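Local coordinates for protein succinate-acetate/proton symporter SatP (Escherichia coli K-12, PDB 5ZUG) that probably carries acetate and succinate across the bacterial membrane, forming a hexameric acetate channel, at residues 77-81 against 103-107. Residues are numbered along the deposited sequence; the frame is centred on the assembly and turned at random.
Sequences FWLTL and VYLGL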
loop_
_atom_site.group_PDB
_atom_site.type_symbol
_atom_site.label_atom_id
_atom_site.label_comp_id
_atom_site.label_asym_id
_atom_site.label_seq_id
_atom_site.Cartn_x
_atom_site.Cartn_y
_atom_site.Cartn_z
ATOM N N PHE A 77 8.573 15.097 -5.953
ATOM C CA PHE A 77 8.292 16.366 -6.619
ATOM C C PHE A 77 7.205 16.197 -7.668
ATOM O O PHE A 77 6.252 16.978 -7.723
ATOM C CB PHE A 77 9.532 16.928 -7.295
ATOM C CG PHE A 77 9.208 17.927 -8.383
ATOM C CD1 PHE A 77 8.923 19.254 -8.064
ATOM C CD2 PHE A 77 9.175 17.545 -9.725
ATOM C CE1 PHE A 77 8.615 20.193 -9.061
ATOM C CE2 PHE A 77 8.865 18.470 -10.716
ATOM C CZ PHE A 77 8.583 19.808 -10.375
ATOM N N TRP A 78 7.354 15.189 -8.529
ATOM C CA TRP A 78 6.356 14.938 -9.554
ATOM C C TRP A 78 4.983 14.664 -8.959
ATOM O O TRP A 78 3.965 15.048 -9.556
ATOM C CB TRP A 78 6.803 13.796 -10.449
ATOM C CG TRP A 78 7.791 14.233 -11.465
ATOM C CD1 TRP A 78 9.100 13.899 -11.525
ATOM C CD2 TRP A 78 7.563 15.159 -12.542
ATOM N NE1 TRP A 78 9.701 14.511 -12.600
ATOM C CE2 TRP A 78 8.783 15.291 -13.241
ATOM C CE3 TRP A 78 6.428 15.865 -13.009
ATOM C CZ2 TRP A 78 8.916 16.097 -14.379
ATOM C CZ3 TRP A 78 6.560 16.666 -14.139
ATOM C CH2 TRP A 78 7.792 16.771 -14.814
ATOM N N LEU A 79 4.925 13.983 -7.809
ATOM C CA LEU A 79 3.649 13.788 -7.132
ATOM C C LEU A 79 3.096 15.107 -6.601
ATOM O O LEU A 79 1.891 15.375 -6.730
ATOM C CB LEU A 79 3.787 12.782 -5.993
ATOM C CG LEU A 79 3.939 11.339 -6.435
ATOM C CD1 LEU A 79 3.930 10.408 -5.254
ATOM C CD2 LEU A 79 2.821 11.017 -7.383
ATOM N N THR A 80 3.953 15.955 -6.017
ATOM C CA THR A 80 3.445 17.236 -5.549
ATOM C C THR A 80 2.978 18.078 -6.728
ATOM O O THR A 80 1.971 18.790 -6.624
ATOM C CB THR A 80 4.473 18.013 -4.703
ATOM O OG1 THR A 80 5.658 18.289 -5.457
ATOM C CG2 THR A 80 4.808 17.279 -3.413
ATOM N N LEU A 81 3.692 18.003 -7.856
ATOM C CA LEU A 81 3.306 18.785 -9.029
ATOM C C LEU A 81 1.921 18.364 -9.529
ATOM O O LEU A 81 1.069 19.213 -9.834
ATOM C CB LEU A 81 4.359 18.661 -10.144
ATOM C CG LEU A 81 4.049 19.521 -11.373
ATOM C CD1 LEU A 81 4.035 20.974 -10.949
ATOM C CD2 LEU A 81 5.033 19.336 -12.467
ATOM N N VAL A 103 8.623 30.088 -6.237
ATOM C CA VAL A 103 9.448 29.873 -5.052
ATOM C C VAL A 103 9.566 28.377 -4.765
ATOM O O VAL A 103 10.617 27.877 -4.342
ATOM C CB VAL A 103 8.865 30.658 -3.860
ATOM C CG1 VAL A 103 9.678 30.402 -2.609
ATOM C CG2 VAL A 103 8.794 32.149 -4.187
ATOM N N TYR A 104 8.471 27.651 -4.983
ATOM C CA TYR A 104 8.454 26.199 -4.863
ATOM C C TYR A 104 9.434 25.555 -5.839
ATOM O O TYR A 104 10.298 24.767 -5.430
ATOM C CB TYR A 104 7.013 25.737 -5.072
ATOM C CG TYR A 104 6.757 24.351 -5.596
ATOM C CD1 TYR A 104 6.629 24.128 -6.959
ATOM C CD2 TYR A 104 6.572 23.276 -4.741
ATOM C CE1 TYR A 104 6.348 22.874 -7.459
ATOM C CE2 TYR A 104 6.291 22.021 -5.237
ATOM C CZ TYR A 104 6.173 21.825 -6.595
ATOM O OH TYR A 104 5.878 20.579 -7.097
ATOM N N LEU A 105 9.313 25.870 -7.137
ATOM C CA LEU A 105 10.310 25.400 -8.103
ATOM C C LEU A 105 11.704 25.963 -7.808
ATOM O O LEU A 105 12.714 25.353 -8.182
ATOM C CB LEU A 105 9.907 25.745 -9.537
ATOM C CG LEU A 105 8.650 25.074 -10.072
ATOM C CD1 LEU A 105 8.109 25.850 -11.270
ATOM C CD2 LEU A 105 8.940 23.638 -10.411
ATOM N N GLY A 106 11.784 27.122 -7.151
ATOM C CA GLY A 106 13.087 27.661 -6.795
ATOM C C GLY A 106 13.771 26.846 -5.715
ATOM O O GLY A 106 14.973 26.580 -5.807
ATOM N N LEU A 107 13.020 26.423 -4.690
ATOM C CA LEU A 107 13.558 25.492 -3.694
ATOM C C LEU A 107 14.023 24.177 -4.323
ATOM O O LEU A 107 15.080 23.655 -3.956
ATOM C CB LEU A 107 12.520 25.210 -2.602
ATOM C CG LEU A 107 12.476 26.031 -1.318
ATOM C CD1 LEU A 107 11.213 25.773 -0.553
ATOM C CD2 LEU A 107 13.648 25.601 -0.454
#
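Y104 reaches out from helix 98-117 to T80 on helix 65-86, and its hydroxyl gives a hydrogen bond to T80 OG1, with 2.8 Å between Y104 OH and T80 OG1. The threonine oxygen lies in the plane of the tyrosine ring, at its edge. With CG anti to the backbone N (chi1 153°), Y104 spans the separation of the two segments, whose nearly antiparallel axes come no closer than 12.5 Å. T80 OG1 in turn donates to F77 O (2.7 Å), lying 21° from the plane of that carbonyl, which also takes the helical bond from L81 N, so two donors grip it.

The close part of the contact gathers round the end of Y104. F77 CE1 comes to 3.8 Å from Y104 CZ, but the ring planes, 25° apart, are offset, so little of one ring lies over the other. L105 CD2 meets the edge of the F77 ring, 3.7 Å from F77 CE1. A phenylalanine in place of Y104 would probably leave T80 OG1 without its donor from the opposing helix. The contact is looser where L81 brushes Y104 OH, its CB 3.9 Å away.

Two successive antiparallel helices of the all-helical subunit are thus bridged by side chains, not close backbone packing. Around them, W108 meets both F77 and Y104 edge-to-face, helix 124-146 backs L105 through F137 and L140, and I39 of a second subunit packs on Y104, placing the pair beside a subunit interface of the hexamer.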